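Local coordinates for CYTH domain-containing protein (Pyrococcus horikoshii, PDB 2EEN) that is of unknown function but, as a CYTH-domain protein that forms a dimer, probably binds phosphorylated ligands such as nucleotides or triphosphates, perhaps with divalent metal ions, at residues R26-E31 with K54-H59; N60-T65 with V83-D88; V108-K113 with L124-G129. All blocks are in the same frame, centred on the assembly; numbering follows the deposited sequence.

Contact 1 (R26-E31 with K54-H59)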
loop_
_atom_site.group_PDB
_atom_site.type_symbol
_atom_site.label_atom_id
_atom_site.label_comp_id
_atom_site.label_asym_id
_atom_site.label_seq_id
_atom_site.Cartn_x
_atom_site.Cartn_y
_atom_site.Cartn_z
ATOM N N ARG A 26 -2.990 9.605 -25.438
ATOM C CA ARG A 26 -2.756 8.172 -25.554
ATOM C C ARG A 26 -3.984 7.381 -25.134
ATOM O O ARG A 26 -4.889 7.915 -24.491
ATOM C CB ARG A 26 -1.558 7.757 -24.695
ATOM C CG ARG A 26 -1.830 7.732 -23.204
ATOM C CD ARG A 26 -0.557 7.401 -22.441
ATOM N NE ARG A 26 -0.805 7.221 -21.015
ATOM C CZ ARG A 26 0.150 7.158 -20.095
ATOM N NH1 ARG A 26 1.423 7.266 -20.454
ATOM N NH2 ARG A 26 -0.166 6.980 -18.822
ATOM N N LYS A 27 -4.015 6.111 -25.520
ATOM C CA LYS A 27 -5.120 5.230 -25.170
ATOM C C LYS A 27 -4.621 4.251 -24.126
ATOM O O LYS A 27 -3.504 3.744 -24.218
ATOM C CB LYS A 27 -5.612 4.465 -26.394
ATOM C CG LYS A 27 -6.753 3.501 -26.091
ATOM C CD LYS A 27 -7.311 2.893 -27.366
ATOM C CE LYS A 27 -8.491 1.981 -27.078
ATOM N NZ LYS A 27 -9.016 1.379 -28.339
ATOM N N GLU A 28 -5.458 3.975 -23.135
ATOM C CA GLU A 28 -5.072 3.061 -22.074
ATOM C C GLU A 28 -6.166 2.036 -21.833
ATOM O O GLU A 28 -7.342 2.292 -22.077
ATOM C CB GLU A 28 -4.835 3.828 -20.761
ATOM C CG GLU A 28 -3.908 5.045 -20.870
ATOM C CD GLU A 28 -3.803 5.828 -19.565
ATOM O OE1 GLU A 28 -4.706 5.700 -18.708
ATOM O OE2 GLU A 28 -2.828 6.592 -19.395
ATOM N N ILE A 29 -5.760 0.852 -21.398
ATOM C CA ILE A 29 -6.716 -0.174 -21.025
ATOM C C ILE A 29 -6.600 -0.184 -19.506
ATOM O O ILE A 29 -5.496 -0.161 -18.966
ATOM C CB ILE A 29 -6.333 -1.558 -21.571
ATOM C CG1 ILE A 29 -6.613 -1.606 -23.071
ATOM C CG2 ILE A 29 -7.132 -2.649 -20.844
ATOM C CD1 ILE A 29 -6.067 -2.847 -23.762
ATOM N N HIS A 30 -7.739 -0.166 -18.824
ATOM C CA HIS A 30 -7.759 -0.182 -17.369
ATOM C C HIS A 30 -8.512 -1.394 -16.874
ATOM O O HIS A 30 -9.605 -1.708 -17.351
ATOM C CB HIS A 30 -8.465 1.044 -16.788
ATOM C CG HIS A 30 -7.682 2.315 -16.891
ATOM N ND1 HIS A 30 -8.121 3.498 -16.338
ATOM C CD2 HIS A 30 -6.492 2.589 -17.475
ATOM C CE1 HIS A 30 -7.234 4.447 -16.575
ATOM N NE2 HIS A 30 -6.236 3.923 -17.263
ATOM N N GLU A 31 -7.911 -2.071 -15.910
ATOM C CA GLU A 31 -8.527 -3.222 -15.277
ATOM C C GLU A 31 -8.428 -2.885 -13.796
ATOM O O GLU A 31 -7.347 -2.915 -13.214
ATOM C CB GLU A 31 -7.758 -4.495 -15.618
ATOM C CG GLU A 31 -7.947 -4.924 -17.067
ATOM C CD GLU A 31 -6.907 -5.925 -17.525
ATOM O OE1 GLU A 31 -6.622 -6.881 -16.773
ATOM O OE2 GLU A 31 -6.381 -5.762 -18.644
ATOM N N LYS A 54 -2.982 -0.468 -15.594
ATOM C CA LYS A 54 -3.099 0.406 -16.750
ATOM C C LYS A 54 -2.165 -0.095 -17.846
ATOM O O LYS A 54 -0.969 -0.273 -17.616
ATOM C CB LYS A 54 -2.718 1.828 -16.324
ATOM C CG LYS A 54 -2.929 2.914 -17.361
ATOM C CD LYS A 54 -2.462 4.260 -16.809
ATOM C CE LYS A 54 -3.250 4.664 -15.569
ATOM N NZ LYS A 54 -2.721 5.915 -14.945
ATOM N N ARG A 55 -2.716 -0.333 -19.029
ATOM C CA ARG A 55 -1.931 -0.819 -20.153
ATOM C C ARG A 55 -1.955 0.179 -21.314
ATOM O O ARG A 55 -3.024 0.610 -21.751
ATOM C CB ARG A 55 -2.478 -2.166 -20.631
ATOM C CG ARG A 55 -2.704 -3.195 -19.524
ATOM C CD ARG A 55 -3.263 -4.492 -20.097
ATOM N NE ARG A 55 -3.749 -5.414 -19.067
ATOM C CZ ARG A 55 -2.973 -6.127 -18.256
ATOM N NH1 ARG A 55 -1.650 -6.039 -18.338
ATOM N NH2 ARG A 55 -3.523 -6.935 -17.361
ATOM N N PHE A 56 -0.775 0.543 -21.807
ATOM C CA PHE A 56 -0.660 1.473 -22.925
ATOM C C PHE A 56 0.714 1.319 -23.568
ATOM O O PHE A 56 1.687 1.026 -22.885
ATOM C CB PHE A 56 -0.851 2.914 -22.437
ATOM C CG PHE A 56 0.128 3.332 -21.380
ATOM C CD1 PHE A 56 1.374 3.847 -21.723
ATOM C CD2 PHE A 56 -0.183 3.178 -20.035
ATOM C CE1 PHE A 56 2.293 4.195 -20.741
ATOM C CE2 PHE A 56 0.729 3.523 -19.047
ATOM C CZ PHE A 56 1.969 4.034 -19.400
ATOM N N ASN A 57 0.778 1.493 -24.883
ATOM C CA ASN A 57 2.040 1.385 -25.619
ATOM C C ASN A 57 2.984 0.241 -25.227
ATOM O O ASN A 57 4.203 0.430 -25.184
ATOM C CB ASN A 57 2.800 2.698 -25.505
ATOM C CG ASN A 57 2.319 3.727 -26.485
ATOM O OD1 ASN A 57 1.191 4.208 -26.400
ATOM N ND2 ASN A 57 3.177 4.069 -27.437
ATOM N N GLY A 58 2.433 -0.937 -24.955
ATOM C CA GLY A 58 3.261 -2.073 -24.581
ATOM C C GLY A 58 3.681 -2.029 -23.125
ATOM O O GLY A 58 4.346 -2.941 -22.627
ATOM N N HIS A 59 3.277 -0.966 -22.438
ATOM C CA HIS A 59 3.610 -0.778 -21.033
ATOM C C HIS A 59 2.463 -1.189 -20.118
ATOM O O HIS A 59 1.308 -1.244 -20.533
ATOM C CB HIS A 59 3.937 0.691 -20.758
ATOM C CG HIS A 59 4.994 1.260 -21.648
ATOM N ND1 HIS A 59 6.281 0.767 -21.688
ATOM C CD2 HIS A 59 4.963 2.296 -22.521
ATOM C CE1 HIS A 59 6.995 1.474 -22.545
ATOM N NE2 HIS A 59 6.219 2.408 -23.064
HETATM O O HOH W 1 -1.725 2.699 -26.012
#

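Contact 2 (N60-T65 with V83-D88)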
loop_
_atom_site.group_PDB
_atom_site.type_symbol
_atom_site.label_atom_id
_atom_site.label_comp_id
_atom_site.label_asym_id
_atom_site.label_seq_id
_atom_site.Cartn_x
_atom_site.Cartn_y
_atom_site.Cartn_z
ATOM N N ASN A 60 2.800 -1.467 -18.865
ATOM C CA ASN A 60 1.825 -1.839 -17.851
ATOM C C ASN A 60 2.186 -1.082 -16.577
ATOM O O ASN A 60 3.317 -1.172 -16.103
ATOM C CB ASN A 60 1.873 -3.342 -17.558
ATOM C CG ASN A 60 1.385 -4.184 -18.719
ATOM O OD1 ASN A 60 0.209 -4.141 -19.085
ATOM N ND2 ASN A 60 2.288 -4.960 -19.306
ATOM N N GLU A 61 1.238 -0.321 -16.043
ATOM C CA GLU A 61 1.461 0.412 -14.799
ATOM C C GLU A 61 0.381 -0.052 -13.842
ATOM O O GLU A 61 -0.736 -0.349 -14.258
ATOM C CB GLU A 61 1.341 1.922 -14.999
ATOM C CG GLU A 61 2.400 2.540 -15.899
ATOM C CD GLU A 61 2.352 4.059 -15.874
ATOM O OE1 GLU A 61 1.240 4.625 -15.928
ATOM O OE2 GLU A 61 3.429 4.688 -15.807
ATOM N N VAL A 62 0.713 -0.122 -12.560
ATOM C CA VAL A 62 -0.244 -0.577 -11.568
ATOM C C VAL A 62 -0.286 0.418 -10.432
ATOM O O VAL A 62 0.748 0.893 -9.985
ATOM C CB VAL A 62 0.153 -1.950 -11.016
ATOM C CG1 VAL A 62 -0.891 -2.434 -10.028
ATOM C CG2 VAL A 62 0.309 -2.939 -12.168
ATOM N N PHE A 63 -1.488 0.738 -9.968
ATOM C CA PHE A 63 -1.627 1.701 -8.887
ATOM C C PHE A 63 -2.597 1.219 -7.826
ATOM O O PHE A 63 -3.556 0.510 -8.124
ATOM C CB PHE A 63 -2.138 3.048 -9.424
ATOM C CG PHE A 63 -1.278 3.641 -10.504
ATOM C CD1 PHE A 63 -1.422 3.237 -11.828
ATOM C CD2 PHE A 63 -0.312 4.587 -10.192
ATOM C CE1 PHE A 63 -0.607 3.773 -12.832
ATOM C CE2 PHE A 63 0.507 5.127 -11.184
ATOM C CZ PHE A 63 0.357 4.718 -12.509
ATOM N N LEU A 64 -2.320 1.595 -6.584
ATOM C CA LEU A 64 -3.185 1.283 -5.453
ATOM C C LEU A 64 -3.723 2.655 -5.072
ATOM O O LEU A 64 -2.955 3.571 -4.770
ATOM C CB LEU A 64 -2.384 0.688 -4.294
ATOM C CG LEU A 64 -3.144 0.536 -2.973
ATOM C CD1 LEU A 64 -4.352 -0.374 -3.154
ATOM C CD2 LEU A 64 -2.213 -0.052 -1.926
ATOM N N THR A 65 -5.041 2.799 -5.088
ATOM C CA THR A 65 -5.640 4.088 -4.799
ATOM C C THR A 65 -6.759 4.033 -3.784
ATOM O O THR A 65 -7.627 3.160 -3.844
ATOM C CB THR A 65 -6.210 4.703 -6.091
ATOM O OG1 THR A 65 -5.177 4.761 -7.084
ATOM C CG2 THR A 65 -6.754 6.100 -5.836
ATOM N N VAL A 83 -0.547 5.382 -4.855
ATOM C CA VAL A 83 0.847 4.988 -4.920
ATOM C C VAL A 83 0.974 4.045 -6.095
ATOM O O VAL A 83 0.029 3.327 -6.440
ATOM C CB VAL A 83 1.303 4.269 -3.641
ATOM C CG1 VAL A 83 1.233 5.236 -2.467
ATOM C CG2 VAL A 83 0.437 3.045 -3.381
ATOM N N GLU A 84 2.142 4.057 -6.719
ATOM C CA GLU A 84 2.367 3.191 -7.852
ATOM C C GLU A 84 3.036 1.910 -7.396
ATOM O O GLU A 84 4.003 1.940 -6.626
ATOM C CB GLU A 84 3.244 3.885 -8.896
ATOM C CG GLU A 84 3.211 3.181 -10.244
ATOM C CD GLU A 84 4.040 3.875 -11.303
ATOM O OE1 GLU A 84 4.218 5.109 -11.209
ATOM O OE2 GLU A 84 4.496 3.185 -12.241
ATOM N N ILE A 85 2.496 0.785 -7.854
ATOM C CA ILE A 85 3.045 -0.526 -7.544
ATOM C C ILE A 85 4.026 -0.798 -8.680
ATOM O O ILE A 85 3.624 -1.124 -9.791
ATOM C CB ILE A 85 1.936 -1.600 -7.519
ATOM C CG1 ILE A 85 1.034 -1.377 -6.302
ATOM C CG2 ILE A 85 2.558 -2.996 -7.489
ATOM C CD1 ILE A 85 -0.263 -2.156 -6.338
ATOM N N GLN A 86 5.313 -0.644 -8.391
ATOM C CA GLN A 86 6.349 -0.825 -9.402
ATOM C C GLN A 86 6.797 -2.265 -9.603
ATOM O O GLN A 86 7.403 -2.602 -10.625
ATOM C CB GLN A 86 7.554 0.052 -9.056
ATOM C CG GLN A 86 7.228 1.538 -9.016
ATOM C CD GLN A 86 8.427 2.391 -8.666
ATOM O OE1 GLN A 86 9.441 2.376 -9.367
ATOM N NE2 GLN A 86 8.321 3.144 -7.577
ATOM N N GLU A 87 6.497 -3.114 -8.628
ATOM C CA GLU A 87 6.867 -4.523 -8.691
ATOM C C GLU A 87 6.031 -5.327 -7.708
ATOM O O GLU A 87 5.337 -4.763 -6.861
ATOM C CB GLU A 87 8.352 -4.697 -8.361
ATOM C CG GLU A 87 8.785 -3.995 -7.086
ATOM C CD GLU A 87 10.223 -4.295 -6.701
ATOM O OE1 GLU A 87 11.112 -4.189 -7.575
ATOM O OE2 GLU A 87 10.465 -4.628 -5.522
ATOM N N ASP A 88 6.102 -6.649 -7.835
ATOM C CA ASP A 88 5.373 -7.563 -6.961
ATOM C C ASP A 88 3.886 -7.256 -6.856
ATOM O O ASP A 88 3.333 -7.218 -5.757
ATOM C CB ASP A 88 5.983 -7.546 -5.558
ATOM C CG ASP A 88 7.445 -7.933 -5.554
ATOM O OD1 ASP A 88 7.789 -8.960 -6.175
ATOM O OD2 ASP A 88 8.246 -7.213 -4.920
HETATM O O HOH W 2 3.572 0.439 -12.341
#

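Contact 3 (V108-K113 with L124-G129)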
loop_
_atom_site.group_PDB
_atom_site.type_symbol
_atom_site.label_atom_id
_atom_site.label_comp_id
_atom_site.label_asym_id
_atom_site.label_seq_id
_atom_site.Cartn_x
_atom_site.Cartn_y
_atom_site.Cartn_z
ATOM N N VAL A 108 -13.499 -3.051 -15.992
ATOM C CA VAL A 108 -12.596 -3.026 -17.134
ATOM C C VAL A 108 -13.052 -2.005 -18.152
ATOM O O VAL A 108 -14.238 -1.924 -18.467
ATOM C CB VAL A 108 -12.548 -4.398 -17.823
ATOM C CG1 VAL A 108 -11.584 -4.357 -18.999
ATOM C CG2 VAL A 108 -12.132 -5.461 -16.824
ATOM N N LYS A 109 -12.112 -1.228 -18.677
ATOM C CA LYS A 109 -12.470 -0.228 -19.666
ATOM C C LYS A 109 -11.272 0.192 -20.497
ATOM O O LYS A 109 -10.129 -0.151 -20.190
ATOM C CB LYS A 109 -13.027 1.018 -18.972
ATOM C CG LYS A 109 -11.966 1.763 -18.146
ATOM C CD LYS A 109 -12.501 3.085 -17.585
ATOM C CE LYS A 109 -11.418 3.845 -16.829
ATOM N NZ LYS A 109 -11.013 3.156 -15.566
ATOM N N THR A 110 -11.552 0.916 -21.573
ATOM C CA THR A 110 -10.488 1.467 -22.391
ATOM C C THR A 110 -10.673 2.958 -22.166
ATOM O O THR A 110 -11.790 3.420 -21.924
ATOM C CB THR A 110 -10.620 1.117 -23.889
ATOM O OG1 THR A 110 -11.858 1.601 -24.410
ATOM C CG2 THR A 110 -10.535 -0.384 -24.078
ATOM N N ARG A 111 -9.578 3.703 -22.204
ATOM C CA ARG A 111 -9.642 5.133 -21.962
ATOM C C ARG A 111 -8.726 5.855 -22.927
ATOM O O ARG A 111 -7.525 5.595 -22.966
ATOM C CB ARG A 111 -9.271 5.420 -20.505
ATOM C CG ARG A 111 -8.966 6.886 -20.190
ATOM C CD ARG A 111 -8.883 7.126 -18.686
ATOM N NE ARG A 111 -10.207 7.102 -18.061
ATOM C CZ ARG A 111 -10.427 7.172 -16.751
ATOM N NH1 ARG A 111 -9.409 7.266 -15.899
ATOM N NH2 ARG A 111 -11.672 7.160 -16.289
ATOM N N GLU A 112 -9.306 6.747 -23.722
ATOM C CA GLU A 112 -8.521 7.531 -24.667
ATOM C C GLU A 112 -8.407 8.898 -24.012
ATOM O O GLU A 112 -9.421 9.533 -23.736
ATOM C CB GLU A 112 -9.225 7.658 -26.013
ATOM C CG GLU A 112 -9.150 6.418 -26.891
ATOM C CD GLU A 112 -9.938 6.571 -28.182
ATOM O OE1 GLU A 112 -9.958 7.687 -28.745
ATOM O OE2 GLU A 112 -10.531 5.574 -28.645
ATOM N N LYS A 113 -7.178 9.341 -23.762
ATOM C CA LYS A 113 -6.940 10.626 -23.112
ATOM C C LYS A 113 -6.659 11.728 -24.116
ATOM O O LYS A 113 -5.913 11.530 -25.076
ATOM C CB LYS A 113 -5.754 10.525 -22.155
ATOM C CG LYS A 113 -5.958 9.620 -20.956
ATOM C CD LYS A 113 -4.742 9.712 -20.039
ATOM C CE LYS A 113 -4.887 8.852 -18.798
ATOM N NZ LYS A 113 -3.670 8.956 -17.947
ATOM N N LEU A 124 -12.119 9.490 -22.984
ATOM C CA LEU A 124 -13.255 8.837 -23.617
ATOM C C LEU A 124 -13.169 7.421 -23.081
ATOM O O LEU A 124 -12.213 6.700 -23.367
ATOM C CB LEU A 124 -13.112 8.837 -25.136
ATOM C CG LEU A 124 -12.931 10.210 -25.780
ATOM C CD1 LEU A 124 -12.975 10.042 -27.288
ATOM C CD2 LEU A 124 -14.019 11.170 -25.298
ATOM N N ASP A 125 -14.161 7.037 -22.286
ATOM C CA ASP A 125 -14.173 5.716 -21.669
ATOM C C ASP A 125 -15.178 4.749 -22.269
ATOM O O ASP A 125 -16.334 5.093 -22.468
ATOM C CB ASP A 125 -14.488 5.828 -20.174
ATOM C CG ASP A 125 -13.475 6.648 -19.408
ATOM O OD1 ASP A 125 -12.382 6.941 -19.946
ATOM O OD2 ASP A 125 -13.777 6.990 -18.247
ATOM N N GLU A 126 -14.722 3.534 -22.558
ATOM C CA GLU A 126 -15.597 2.477 -23.062
ATOM C C GLU A 126 -15.513 1.462 -21.935
ATOM O O GLU A 126 -14.542 0.720 -21.838
ATOM C CB GLU A 126 -15.048 1.869 -24.352
ATOM C CG GLU A 126 -15.934 0.786 -24.937
ATOM C CD GLU A 126 -17.252 1.330 -25.459
ATOM O OE1 GLU A 126 -17.224 2.103 -26.440
ATOM O OE2 GLU A 126 -18.312 0.990 -24.893
ATOM N N VAL A 127 -16.531 1.444 -21.081
ATOM C CA VAL A 127 -16.545 0.573 -19.912
ATOM C C VAL A 127 -17.320 -0.707 -20.151
ATOM O O VAL A 127 -18.493 -0.670 -20.516
ATOM C CB VAL A 127 -17.159 1.324 -18.717
ATOM C CG1 VAL A 127 -17.076 0.494 -17.450
ATOM C CG2 VAL A 127 -16.438 2.663 -18.542
ATOM N N GLU A 128 -16.656 -1.837 -19.937
ATOM C CA GLU A 128 -17.300 -3.133 -20.121
ATOM C C GLU A 128 -18.490 -3.238 -19.172
ATOM O O GLU A 128 -18.380 -2.945 -17.976
ATOM C CB GLU A 128 -16.311 -4.268 -19.847
ATOM C CG GLU A 128 -15.115 -4.283 -20.783
ATOM C CD GLU A 128 -14.349 -5.594 -20.730
ATOM O OE1 GLU A 128 -14.570 -6.374 -19.782
ATOM O OE2 GLU A 128 -13.521 -5.840 -21.634
ATOM N N GLY A 129 -19.635 -3.630 -19.718
ATOM C CA GLY A 129 -20.825 -3.772 -18.902
ATOM C C GLY A 129 -21.617 -2.501 -18.660
ATOM O O GLY A 129 -22.677 -2.558 -18.039
HETATM O O HOH W 3 -16.336 -3.770 -16.209
HETATM O O HOH W 4 -11.937 4.328 -24.920
#

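Contact 1 (R26-E31 with K54-H59)
Arg26 lays its guanidinium flat on the ring of Phe56, a cation-pi stack with the planes 20° apart and CZ of Arg26 3.6 Å from the centre of the ring. NH1 of Arg26 comes down nearest CE1, while NH2 lies above the CE2 side. With CG of Phe56 between the backbone N and the carbonyl carbon (chi1 58°), the ring stands between Arg26 on one face and, toward the rim of the other, CB of His59 in the type I' turn.

The guanidinium's rotation on the ring is probably restrained, because NE and NH2 both donate in its plane to Glu28 OE2, NE at 2.7 Å. OE1 of Glu28 accepts a hydrogen bond from His30 NE2, and Lys113 makes a salt bridge to OE2, so this buried carboxylate is held from several directions. The methylene groups of Lys54 pass alongside His30 and across the Glu28 carboxylate, with CD 3.3 Å from Glu28 OE1 and CG 3.5 Å from His30 NE2. An alanine in place of Arg26 would strip the cation from the Phe56 face and is likely to leave Glu28 OE2 without two of its donors, with Lys113 still bound to that oxygen.

Beneath these side chains, strands 23-36 and 48-56 pair antiparallel through the two backbone bonds between Ile29 and Arg55. On the sheet face that carries Ile29, Arg55 grips Glu31 side-on: NE reaches OE2 of Glu31 at 2.7 Å and an almost straight 174°, NH2 reaches OE1, and both approach from above the carboxylate plane. CYTH proteins generally line a tunnel with basic residues for phosphates and acidic ones for metal ions, and the cluster of Arg26, Glu28, His30 and Lys54 is consistent with such a lining.

Contact 2 (N60-T65 with V83-D88)
Phe63 and Glu84 face each other across a beta hairpin, the antiparallel pair of strands 59-70 and 78-85 at one edge of the CYTH sheet. They form a non-hydrogen-bonded pair, their side chains on the same face. The ring of Phe63 is set slantwise to the chain of Glu84, with CE2 3.5 Å from Glu84 CG and the ring 41° from the carboxylate plane. Glu84 runs out extended, CG anti to the backbone N (chi1 -165°), which carries its methylene groups past the ring and its carboxylate on toward Glu61. There Glu84 OE2 comes to 4.0 Å from Glu61 OE2, an approach of like charges that is probably unfavourable in itself.

The other face is greasy. Ile85 CD1 touches Val62 CG1 at 3.8 Å and also reaches Leu64 CB, while Val83 CG2 packs on Leu64 CB, on this same face. Helix 89-98 carries this layer on, Val89 against Val62 and Tyr92 against Ile85. Leu64 and Val83 also pack against Leu95 and Tyr92 of the second subunit, so this apolar face takes part in the dimer.

Backbone bonds tie Leu64 and Val83 in both directions. Farther along, a single water accepts from Val62 N at 2.9 Å and donates to both Glu84 OE2 and Ile85 O.

Contact 3 (V108-K113 with L124-G129)
Strands 102-117 and 120-127 run antiparallel, the axes of their segments here approaching to 4.6 Å at 162°, and hydrogen bonds run in both directions between Glu112 and Leu124, then between Thr110 and Glu126, and one from Glu128 N to Val108 O follows.

Arg111 and Asp125 form a non-hydrogen-bonded pair and lie alongside, pointing the same way. Arg111 offers the NE edge of its guanidinium: NE reaches Asp125 OD1 and NH2 reaches OD2, both at 2.9 Å and nearly straight, on the syn side of each oxygen but 29° out of the carboxylate plane, so the two groups are tilted. The chain gets there by leaving with CG anti to the backbone N (chi1 166°) and bending at chi3. Tyr170 OH bonds to the same OD2, tying this buried pair to helix 170-176. Lys109 CE lies 3.3 Å above one face of the guanidinium, toward its rim, and its NZ goes on to His30 ND1.

This beta hairpin belongs to the antiparallel sheet of the CYTH fold, and these charged side chains share a face with Val127, whose CG2 packs 3.8 Å from Lys109 CB. On the reverse face OG1 of Thr110 lies 3.2 Å from CB of Glu126, whose carboxylate turns off to a salt bridge with Lys132. Glu112 reaches past Leu124 CD1 to Arg19 and Tyr114 OH.

Where the strand gives out, Glu128 folds its carboxylate over Val108, with its OE1 3.4 Å from Val108 CB. A water there accepts from Val108 N and donates to Glu128 O; another donates to Leu124 O, 2.8 Å away.

How the contacts relate
All three contacts are antiparallel strand pairs of one sheet. Strand 102-117 of contact 3 lies beside strand 23-36 of contact 1, and strand 48-56 of contact 1 beside strand 59-70 of contact 2. From contact centre to chain centre, contact 3 is nearest at about 10 Å and contact 2 farthest at about 16 Å. Half of the touching residues of contact 3 are buried, against two of nine in contact 1. Contacts 1 and 3 are joined by backbone bonds and share a polar network, Lys109 reaching His30 and Lys113 reaching Glu28. Contact 2, which includes the edge strand 78-85, instead offers apolar side chains to the dimer partner and has no salt bridge between its segments.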